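Local coordinates for protein fructokinase (Xylella fastidiosa Temecula1, PDB 3LJS) that probably phosphorylates fructose with ATP as the phosphate donor, acting as a sugar kinase of the PfkB family in the ribokinase clan, at residues C9-Q20 with F31-V42; W238-P248 with C286-R297. All blocks are in the same frame, centred on the assembly; numbering follows the deposited sequence.

Interaction 1 (C9-Q20 with F31-V42); sequences CFGEALIDMLAQ and FLQCAGGAPANV
Backbone hydrogen bonds sew L14, D16 and L18 to G36, C34 and L32 in three reciprocal antiparallel pairs; the bond from D16 N to C34 O is 2.7 Å long and nearly straight (166°). L18 and C34 share one face of the ribbon, where L18 CD2 rests 3.7 Å from C34 SG. On the other face the F31 ring lies obliquely against A19, whose small methyl CB comes within 3.3 Å of F31 CE1. Selenomethionine M17, bent at its second and third torsions, crosses F31 at about a right angle, its CE 3.9 Å from F31 CB.

At G36 the bare alpha carbon leaves room for the D16 carboxylate, with OD2 3.4 Å from G36 CA. G37 follows with a positive phi that glycine takes easily; its CA approaches E12 O at 3.4 Å, and its N donates to a water that also lies near D16 OD2. P39, in the first turn of the next helix, presents its ring to the bend at F10-E12, and E12 OE1 sits 3.5 Å from P39 CD. In E12 a chi1 of 83°, followed by a bend at chi2, brings the carboxylate alongside the CD-CG edge of P39, while N138 ND2 hydrogen-bonds to OE2.

Further out, F64 and F67 of helix 63-75 back I15 and Q33, and F94 meets the F31 ring edge-to-face. F31 and L32 pair antiparallel with a strand of the second subunit, where M17 also touches M17 of that chain. The hairpin 14-19/30-36, with strands 92-97 and 103-108, makes up the small projecting sheet of PfkB sugar kinases, which in relatives such as ribokinase serves as substrate lid and dimer clasp, joined to the alpha/beta core through a double-glycine segment that probably acts as its hinge.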
loop_
_atom_site.group_PDB
_atom_site.type_symbol
_atom_site.label_atom_id
_atom_site.label_comp_id
_atom_site.label_asym_id
_atom_site.label_seq_id
_atom_site.Cartn_x
_atom_site.Cartn_y
_atom_site.Cartn_z
ATOM N N CYS B 9 2.273 -24.528 6.518
ATOM C CA CYS B 9 2.576 -23.195 7.038
ATOM C C CYS B 9 1.360 -22.317 6.817
ATOM O O CYS B 9 0.940 -22.103 5.683
ATOM C CB CYS B 9 3.786 -22.605 6.313
ATOM S SG CYS B 9 5.324 -23.502 6.636
ATOM N N PHE B 10 0.802 -21.797 7.902
ATOM C CA PHE B 10 -0.400 -20.986 7.801
ATOM C C PHE B 10 -0.263 -19.525 8.200
ATOM O O PHE B 10 0.434 -19.189 9.151
ATOM C CB PHE B 10 -1.507 -21.615 8.654
ATOM C CG PHE B 10 -2.744 -20.771 8.745
ATOM C CD1 PHE B 10 -3.685 -20.785 7.721
ATOM C CD2 PHE B 10 -2.942 -19.918 9.828
ATOM C CE1 PHE B 10 -4.809 -19.957 7.776
ATOM C CE2 PHE B 10 -4.060 -19.087 9.890
ATOM C CZ PHE B 10 -4.991 -19.107 8.863
ATOM N N GLY B 11 -0.956 -18.653 7.479
ATOM C CA GLY B 11 -0.913 -17.254 7.842
ATOM C C GLY B 11 -0.799 -16.247 6.724
ATOM O O GLY B 11 -1.473 -16.331 5.699
ATOM N N GLU B 12 0.085 -15.280 6.926
ATOM C CA GLU B 12 0.250 -14.238 5.945
ATOM C C GLU B 12 1.468 -14.364 5.055
ATOM O O GLU B 12 2.546 -14.785 5.482
ATOM C CB GLU B 12 0.268 -12.866 6.633
ATOM C CG GLU B 12 1.618 -12.436 7.211
ATOM C CD GLU B 12 2.030 -13.209 8.462
ATOM O OE1 GLU B 12 1.297 -14.137 8.879
ATOM O OE2 GLU B 12 3.100 -12.883 9.034
ATOM N N ALA B 13 1.246 -14.007 3.799
ATOM C CA ALA B 13 2.263 -13.950 2.771
ATOM C C ALA B 13 1.999 -12.518 2.306
ATOM O O ALA B 13 0.850 -12.148 2.056
ATOM C CB ALA B 13 1.966 -14.946 1.650
ATOM N N LEU B 14 3.035 -11.699 2.233
ATOM C CA LEU B 14 2.851 -10.317 1.815
ATOM C C LEU B 14 4.072 -9.823 1.072
ATOM O O LEU B 14 5.045 -10.560 0.914
ATOM C CB LEU B 14 2.584 -9.429 3.036
ATOM C CG LEU B 14 3.501 -9.611 4.253
ATOM C CD1 LEU B 14 4.915 -9.138 3.943
ATOM C CD2 LEU B 14 2.930 -8.815 5.421
ATOM N N ILE B 15 4.018 -8.572 0.621
ATOM C CA ILE B 15 5.125 -7.976 -0.113
ATOM C C ILE B 15 5.951 -7.055 0.767
ATOM O O ILE B 15 5.412 -6.152 1.412
ATOM C CB ILE B 15 4.619 -7.146 -1.319
ATOM C CG1 ILE B 15 3.831 -8.037 -2.281
ATOM C CG2 ILE B 15 5.787 -6.487 -2.030
ATOM C CD1 ILE B 15 4.637 -9.158 -2.891
ATOM N N ASP B 16 7.257 -7.300 0.817
ATOM C CA ASP B 16 8.153 -6.433 1.569
ATOM C C ASP B 16 8.665 -5.460 0.512
ATOM O O ASP B 16 9.278 -5.886 -0.472
ATOM C CB ASP B 16 9.349 -7.201 2.154
ATOM C CG ASP B 16 8.967 -8.114 3.312
ATOM O OD1 ASP B 16 8.159 -7.702 4.166
ATOM O OD2 ASP B 16 9.499 -9.241 3.378
HETATM N N MSE B 17 8.391 -4.170 0.694
HETATM C CA MSE B 17 8.844 -3.145 -0.245
HETATM C C MSE B 17 10.063 -2.463 0.366
HETATM O O MSE B 17 9.939 -1.649 1.282
HETATM C CB MSE B 17 7.733 -2.124 -0.499
HETATM C CG MSE B 17 6.584 -2.650 -1.337
HETATM SE SE MSE B 17 7.066 -2.917 -3.197
HETATM C CE MSE B 17 6.655 -1.156 -3.847
ATOM N N LEU B 18 11.237 -2.809 -0.156
ATOM C CA LEU B 18 12.511 -2.300 0.340
ATOM C C LEU B 18 12.928 -0.953 -0.233
ATOM O O LEU B 18 13.305 -0.852 -1.398
ATOM C CB LEU B 18 13.607 -3.336 0.063
ATOM C CG LEU B 18 13.695 -4.579 0.960
ATOM C CD1 LEU B 18 12.324 -5.117 1.301
ATOM C CD2 LEU B 18 14.536 -5.638 0.257
ATOM N N ALA B 19 12.871 0.079 0.600
ATOM C CA ALA B 19 13.247 1.421 0.173
ATOM C C ALA B 19 14.747 1.478 -0.073
ATOM O O ALA B 19 15.536 1.108 0.796
ATOM C CB ALA B 19 12.857 2.442 1.240
ATOM N N GLN B 20 15.133 1.937 -1.259
ATOM C CA GLN B 20 16.543 2.054 -1.609
ATOM C C GLN B 20 17.038 3.461 -1.306
ATOM O O GLN B 20 16.272 4.424 -1.353
ATOM C CB GLN B 20 16.759 1.754 -3.094
ATOM C CG GLN B 20 16.383 0.346 -3.511
ATOM C CD GLN B 20 16.896 -0.697 -2.544
ATOM O OE1 GLN B 20 16.245 -1.004 -1.545
ATOM N NE2 GLN B 20 18.076 -1.238 -2.825
ATOM N N PHE B 31 11.820 1.412 -4.779
ATOM C CA PHE B 31 11.442 0.424 -3.781
ATOM C C PHE B 31 11.503 -0.928 -4.476
ATOM O O PHE B 31 10.971 -1.083 -5.574
ATOM C CB PHE B 31 10.019 0.693 -3.280
ATOM C CG PHE B 31 9.906 1.908 -2.398
ATOM C CD1 PHE B 31 9.980 1.790 -1.014
ATOM C CD2 PHE B 31 9.750 3.172 -2.952
ATOM C CE1 PHE B 31 9.904 2.917 -0.190
ATOM C CE2 PHE B 31 9.676 4.303 -2.138
ATOM C CZ PHE B 31 9.753 4.173 -0.753
ATOM N N LEU B 32 12.163 -1.895 -3.845
ATOM C CA LEU B 32 12.293 -3.230 -4.416
ATOM C C LEU B 32 11.265 -4.203 -3.846
ATOM O O LEU B 32 11.063 -4.277 -2.636
ATOM C CB LEU B 32 13.711 -3.762 -4.176
ATOM C CG LEU B 32 14.806 -3.390 -5.186
ATOM C CD1 LEU B 32 14.493 -2.083 -5.888
ATOM C CD2 LEU B 32 16.143 -3.323 -4.457
ATOM N N GLN B 33 10.630 -4.951 -4.738
ATOM C CA GLN B 33 9.605 -5.924 -4.377
ATOM C C GLN B 33 10.191 -7.271 -3.956
ATOM O O GLN B 33 10.901 -7.913 -4.732
ATOM C CB GLN B 33 8.676 -6.128 -5.570
ATOM C CG GLN B 33 7.633 -7.208 -5.391
ATOM C CD GLN B 33 6.948 -7.551 -6.697
ATOM O OE1 GLN B 33 7.580 -8.058 -7.624
ATOM N NE2 GLN B 33 5.656 -7.269 -6.781
ATOM N N CYS B 34 9.884 -7.694 -2.733
ATOM C CA CYS B 34 10.359 -8.971 -2.205
ATOM C C CYS B 34 9.235 -9.751 -1.526
ATOM O O CYS B 34 8.440 -9.183 -0.779
ATOM C CB CYS B 34 11.484 -8.750 -1.191
ATOM S SG CYS B 34 13.017 -8.153 -1.918
ATOM N N ALA B 35 9.177 -11.053 -1.793
ATOM C CA ALA B 35 8.166 -11.911 -1.186
ATOM C C ALA B 35 8.473 -12.019 0.306
ATOM O O ALA B 35 9.630 -12.172 0.698
ATOM C CB ALA B 35 8.189 -13.295 -1.834
ATOM N N GLY B 36 7.437 -11.932 1.137
ATOM C CA GLY B 36 7.640 -12.003 2.573
ATOM C C GLY B 36 6.480 -12.614 3.337
ATOM O O GLY B 36 5.556 -13.171 2.744
ATOM N N GLY B 37 6.525 -12.486 4.659
ATOM C CA GLY B 37 5.500 -13.061 5.511
ATOM C C GLY B 37 6.197 -14.160 6.293
ATOM O O GLY B 37 6.851 -15.019 5.695
ATOM N N ALA B 38 6.074 -14.145 7.617
ATOM C CA ALA B 38 6.753 -15.141 8.446
ATOM C C ALA B 38 6.483 -16.593 8.037
ATOM O O ALA B 38 7.414 -17.324 7.712
ATOM C CB ALA B 38 6.413 -14.923 9.924
ATOM N N PRO B 39 5.213 -17.038 8.064
ATOM C CA PRO B 39 4.985 -18.433 7.663
ATOM C C PRO B 39 5.358 -18.701 6.202
ATOM O O PRO B 39 5.719 -19.823 5.840
ATOM C CB PRO B 39 3.493 -18.647 7.956
ATOM C CG PRO B 39 2.913 -17.251 7.925
ATOM C CD PRO B 39 3.980 -16.428 8.593
ATOM N N ALA B 40 5.285 -17.666 5.368
ATOM C CA ALA B 40 5.634 -17.803 3.957
ATOM C C ALA B 40 7.128 -18.073 3.817
ATOM O O ALA B 40 7.538 -18.919 3.021
ATOM C CB ALA B 40 5.254 -16.536 3.181
ATOM N N ASN B 41 7.937 -17.351 4.590
ATOM C CA ASN B 41 9.386 -17.541 4.558
ATOM C C ASN B 41 9.726 -18.961 5.019
ATOM O O ASN B 41 10.600 -19.613 4.460
ATOM C CB ASN B 41 10.102 -16.553 5.487
ATOM C CG ASN B 41 9.968 -15.101 5.040
ATOM O OD1 ASN B 41 9.877 -14.808 3.846
ATOM N ND2 ASN B 41 9.987 -14.182 6.004
ATOM N N VAL B 42 9.043 -19.432 6.055
ATOM C CA VAL B 42 9.309 -20.773 6.561
ATOM C C VAL B 42 9.027 -21.800 5.473
ATOM O O VAL B 42 9.807 -22.731 5.271
ATOM C CB VAL B 42 8.450 -21.079 7.807
ATOM C CG1 VAL B 42 8.642 -22.533 8.230
ATOM C CG2 VAL B 42 8.852 -20.143 8.957
HETATM O O HOH W 1 8.563 -10.827 5.888
#

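Interaction 2 (W238-P248 with C286-R297)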
loop_
_atom_site.group_PDB
_atom_site.type_symbol
_atom_site.label_atom_id
_atom_site.label_comp_id
_atom_site.label_asym_id
_atom_site.label_seq_id
_atom_site.Cartn_x
_atom_site.Cartn_y
_atom_site.Cartn_z
ATOM N N TRP B 238 17.288 -23.939 24.429
ATOM C CA TRP B 238 16.140 -24.822 24.271
ATOM C C TRP B 238 15.747 -25.365 25.638
ATOM O O TRP B 238 16.592 -25.513 26.521
ATOM C CB TRP B 238 16.449 -25.978 23.311
ATOM C CG TRP B 238 17.555 -26.897 23.756
ATOM C CD1 TRP B 238 18.863 -26.854 23.367
ATOM C CD2 TRP B 238 17.439 -28.007 24.651
ATOM N NE1 TRP B 238 19.569 -27.875 23.962
ATOM C CE2 TRP B 238 18.718 -28.596 24.758
ATOM C CE3 TRP B 238 16.376 -28.563 25.377
ATOM C CZ2 TRP B 238 18.964 -29.718 25.562
ATOM C CZ3 TRP B 238 16.621 -29.681 26.177
ATOM C CH2 TRP B 238 17.906 -30.242 26.261
ATOM N N TYR B 239 14.458 -25.640 25.808
ATOM C CA TYR B 239 13.921 -26.162 27.062
ATOM C C TYR B 239 12.862 -27.218 26.769
ATOM O O TYR B 239 12.096 -27.086 25.812
ATOM C CB TYR B 239 13.234 -25.054 27.861
ATOM C CG TYR B 239 14.091 -23.854 28.181
ATOM C CD1 TYR B 239 14.810 -23.782 29.374
ATOM C CD2 TYR B 239 14.175 -22.784 27.292
ATOM C CE1 TYR B 239 15.594 -22.665 29.674
ATOM C CE2 TYR B 239 14.954 -21.668 27.579
ATOM C CZ TYR B 239 15.660 -21.616 28.768
ATOM O OH TYR B 239 16.434 -20.515 29.039
ATOM N N THR B 240 12.826 -28.258 27.594
ATOM C CA THR B 240 11.814 -29.307 27.484
ATOM C C THR B 240 11.328 -29.452 28.915
ATOM O O THR B 240 11.852 -28.789 29.812
ATOM C CB THR B 240 12.389 -30.664 27.019
ATOM O OG1 THR B 240 13.336 -31.140 27.985
ATOM C CG2 THR B 240 13.057 -30.527 25.664
ATOM N N ARG B 241 10.342 -30.306 29.150
ATOM C CA ARG B 241 9.854 -30.467 30.515
ATOM C C ARG B 241 10.839 -31.217 31.408
ATOM O O ARG B 241 10.644 -31.287 32.616
ATOM C CB ARG B 241 8.498 -31.181 30.517
ATOM C CG ARG B 241 7.440 -30.421 29.741
ATOM C CD ARG B 241 6.075 -31.084 29.794
ATOM N NE ARG B 241 5.137 -30.357 28.946
ATOM C CZ ARG B 241 3.814 -30.420 29.052
ATOM N NH1 ARG B 241 3.254 -31.186 29.984
ATOM N NH2 ARG B 241 3.050 -29.713 28.222
ATOM N N THR B 242 11.905 -31.755 30.821
ATOM C CA THR B 242 12.888 -32.512 31.596
ATOM C C THR B 242 14.296 -31.924 31.638
ATOM O O THR B 242 15.111 -32.332 32.467
ATOM C CB THR B 242 12.993 -33.966 31.082
ATOM O OG1 THR B 242 13.281 -33.962 29.678
ATOM C CG2 THR B 242 11.691 -34.718 31.329
ATOM N N ALA B 243 14.596 -30.972 30.758
ATOM C CA ALA B 243 15.933 -30.381 30.741
ATOM C C ALA B 243 16.015 -29.097 29.921
ATOM O O ALA B 243 15.010 -28.600 29.414
ATOM C CB ALA B 243 16.936 -31.395 30.201
ATOM N N GLY B 244 17.231 -28.574 29.800
ATOM C CA GLY B 244 17.464 -27.365 29.036
ATOM C C GLY B 244 18.903 -27.332 28.557
ATOM O O GLY B 244 19.778 -27.963 29.161
ATOM N N GLY B 245 19.156 -26.610 27.471
ATOM C CA GLY B 245 20.512 -26.524 26.960
ATOM C C GLY B 245 20.694 -25.415 25.942
ATOM O O GLY B 245 19.864 -24.509 25.843
ATOM N N GLU B 246 21.780 -25.509 25.178
ATOM C CA GLU B 246 22.122 -24.530 24.155
ATOM C C GLU B 246 22.118 -25.138 22.751
ATOM O O GLU B 246 22.261 -26.353 22.573
ATOM C CB GLU B 246 23.516 -23.959 24.411
ATOM C CG GLU B 246 23.780 -23.507 25.832
ATOM C CD GLU B 246 22.776 -22.492 26.312
ATOM O OE1 GLU B 246 22.470 -21.555 25.543
ATOM O OE2 GLU B 246 22.301 -22.625 27.460
ATOM N N VAL B 247 21.963 -24.278 21.755
ATOM C CA VAL B 247 21.965 -24.715 20.365
ATOM C C VAL B 247 23.278 -24.261 19.747
ATOM O O VAL B 247 23.714 -23.126 19.962
ATOM C CB VAL B 247 20.797 -24.085 19.566
ATOM C CG1 VAL B 247 20.951 -24.398 18.080
ATOM C CG2 VAL B 247 19.466 -24.622 20.076
ATOM N N PRO B 248 23.941 -25.149 18.988
ATOM C CA PRO B 248 25.216 -24.795 18.346
ATOM C C PRO B 248 24.962 -23.682 17.329
ATOM O O PRO B 248 23.962 -23.720 16.615
ATOM C CB PRO B 248 25.641 -26.099 17.670
ATOM C CG PRO B 248 24.991 -27.158 18.523
ATOM C CD PRO B 248 23.624 -26.571 18.778
ATOM N N CYS B 286 12.070 -35.020 22.483
ATOM C CA CYS B 286 12.218 -34.102 23.600
ATOM C C CYS B 286 12.866 -34.727 24.824
ATOM O O CYS B 286 13.312 -34.014 25.724
ATOM C CB CYS B 286 10.862 -33.508 23.968
ATOM S SG CYS B 286 10.247 -32.391 22.698
ATOM N N HIS B 287 12.925 -36.056 24.856
ATOM C CA HIS B 287 13.544 -36.759 25.974
ATOM C C HIS B 287 14.995 -37.110 25.651
ATOM O O HIS B 287 15.682 -37.716 26.470
ATOM C CB HIS B 287 12.778 -38.049 26.294
ATOM C CG HIS B 287 11.403 -37.817 26.841
ATOM N ND1 HIS B 287 10.465 -38.822 26.939
ATOM C CD2 HIS B 287 10.811 -36.701 27.325
ATOM C CE1 HIS B 287 9.353 -38.332 27.459
ATOM N NE2 HIS B 287 9.535 -37.049 27.704
ATOM N N ASP B 288 15.464 -36.707 24.474
ATOM C CA ASP B 288 16.829 -37.033 24.062
ATOM C C ASP B 288 17.673 -35.827 23.632
ATOM O O ASP B 288 17.753 -35.498 22.452
ATOM C CB ASP B 288 16.761 -38.067 22.938
ATOM C CG ASP B 288 18.121 -38.519 22.477
ATOM O OD1 ASP B 288 19.104 -38.340 23.232
ATOM O OD2 ASP B 288 18.199 -39.068 21.358
ATOM N N PRO B 289 18.338 -35.170 24.597
ATOM C CA PRO B 289 19.182 -33.996 24.353
ATOM C C PRO B 289 20.175 -34.159 23.207
ATOM O O PRO B 289 20.505 -33.187 22.523
ATOM C CB PRO B 289 19.873 -33.787 25.699
ATOM C CG PRO B 289 18.827 -34.240 26.671
ATOM C CD PRO B 289 18.345 -35.525 26.026
ATOM N N GLU B 290 20.654 -35.383 22.999
ATOM C CA GLU B 290 21.597 -35.649 21.921
ATOM C C GLU B 290 20.944 -35.378 20.557
ATOM O O GLU B 290 21.560 -34.778 19.676
ATOM C CB GLU B 290 22.102 -37.094 22.018
ATOM C CG GLU B 290 23.074 -37.490 20.923
ATOM C CD GLU B 290 23.867 -38.745 21.265
ATOM O OE1 GLU B 290 23.252 -39.797 21.563
ATOM O OE2 GLU B 290 25.115 -38.674 21.229
ATOM N N SER B 291 19.698 -35.815 20.384
ATOM C CA SER B 291 18.986 -35.574 19.134
ATOM C C SER B 291 18.604 -34.093 19.033
ATOM O O SER B 291 18.675 -33.498 17.960
ATOM C CB SER B 291 17.718 -36.426 19.058
ATOM O OG SER B 291 18.036 -37.808 19.053
ATOM N N ILE B 292 18.191 -33.507 20.154
ATOM C CA ILE B 292 17.807 -32.099 20.169
ATOM C C ILE B 292 18.966 -31.237 19.670
ATOM O O ILE B 292 18.795 -30.418 18.770
ATOM C CB ILE B 292 17.404 -31.641 21.590
ATOM C CG1 ILE B 292 16.143 -32.389 22.038
ATOM C CG2 ILE B 292 17.155 -30.119 21.607
ATOM C CD1 ILE B 292 15.719 -32.085 23.468
ATOM N N VAL B 293 20.147 -31.434 20.248
ATOM C CA VAL B 293 21.325 -30.673 19.844
ATOM C C VAL B 293 21.675 -30.920 18.376
ATOM O O VAL B 293 22.012 -29.989 17.644
ATOM C CB VAL B 293 22.547 -31.031 20.726
ATOM C CG1 VAL B 293 23.805 -30.382 20.174
ATOM C CG2 VAL B 293 22.304 -30.565 22.156
ATOM N N SER B 294 21.598 -32.171 17.942
ATOM C CA SER B 294 21.910 -32.502 16.557
ATOM C C SER B 294 20.967 -31.802 15.585
ATOM O O SER B 294 21.400 -31.214 14.595
ATOM C CB SER B 294 21.828 -34.013 16.336
ATOM O OG SER B 294 21.931 -34.316 14.956
ATOM N N THR B 295 19.673 -31.863 15.872
ATOM C CA THR B 295 18.677 -31.243 15.011
ATOM C C THR B 295 18.730 -29.722 15.011
ATOM O O THR B 295 18.597 -29.090 13.959
ATOM C CB THR B 295 17.263 -31.693 15.405
ATOM O OG1 THR B 295 17.097 -33.068 15.045
ATOM C CG2 THR B 295 16.203 -30.842 14.704
ATOM N N LEU B 296 18.919 -29.120 16.179
ATOM C CA LEU B 296 18.977 -27.670 16.230
ATOM C C LEU B 296 20.263 -27.142 15.598
ATOM O O LEU B 296 20.308 -25.997 15.151
ATOM C CB LEU B 296 18.808 -27.179 17.670
ATOM C CG LEU B 296 17.449 -27.605 18.248
ATOM C CD1 LEU B 296 17.309 -27.091 19.673
ATOM C CD2 LEU B 296 16.309 -27.070 17.367
ATOM N N ARG B 297 21.312 -27.964 15.557
ATOM C CA ARG B 297 22.550 -27.525 14.913
ATOM C C ARG B 297 22.250 -27.339 13.423
ATOM O O ARG B 297 22.727 -26.395 12.789
ATOM C CB ARG B 297 23.668 -28.560 15.068
ATOM C CG ARG B 297 24.870 -28.264 14.163
ATOM C CD ARG B 297 25.962 -29.329 14.247
ATOM N NE ARG B 297 26.588 -29.359 15.567
ATOM C CZ ARG B 297 26.402 -30.320 16.465
ATOM N NH1 ARG B 297 25.609 -31.352 16.195
ATOM N NH2 ARG B 297 27.006 -30.244 17.644
HETATM O O HOH W 2 14.924 -33.272 27.690
#
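Apolar packing dominates, and W238 and I292 are at its centre. I292 CG2 stands squarely over one face of the indole, 3.7 Å from the centroid of the five-membered ring and 10° off its normal, a CH-pi contact. The opposite face is backed by the backbone of G244 and G245, whose lack of side chains lets G245 N lie over the ring. A chi1 of 62° folds the indole over its own hairpin partner strand, in the path of the helix. P289 CB meets CH2 at the far end of the indole. The other branch of I292 reaches tip to tip toward T240, CD1 lying 3.8 Å from T240 CG2. Beyond the ring, V247 and L296 cross at about a right angle and press together hard, V247 CG2 being only 3.3 Å from L296 CD1.

I292 and L296 of helix 289-305 pack on one side of a beta hairpin, strands 237-240 and 244-246, that ends the large sheet of the ribokinase-like alpha/beta fold; L296 also touches M268 of helix 262-275.

At P248 the contact is of mixed character. P248 CG lies over one face of the R297 guanidinium, 3.8 Å from NH2, and against V293 CG1.

Polar contact is mediated by water. One molecule donates to C286 O at 2.6 Å and lies 2.7 Å from T240 OG1; T242 OG1 holds it too. T240 suits this corner because its hydroxyl, besides meeting the water, accepts from T242 N and A243 N, an ST turn combined with an ST motif. D288 is the N-cap: OD1 takes a weak capping bond from E290 N, while OD2 accepts from S291 OG at 2.6 Å. P289 fits the first helical turn, having no N-H to leave without an acceptor.

Interactions 1 and 2 lie on opposite sides of the chain's centre, with centres 30 Å apart and nearest atoms about 13 Å apart. The large sheet connects them: strand 6-10 lies in its interior, while the hairpin 238-246 forms one end. Both come near residues known to bind ATP, although no nucleotide is bound to this chain. In interaction 1 the side chain of A38 is about 7 Å from that of R170 and about 4 Å from a phosphate ion, probably from the crystallisation liquor; the side chain of V42 is about 8 Å from G261. In interaction 2 the side chain of E246 is about 8 Å from that of D231, and that of V247 about 8 Å from that of T230.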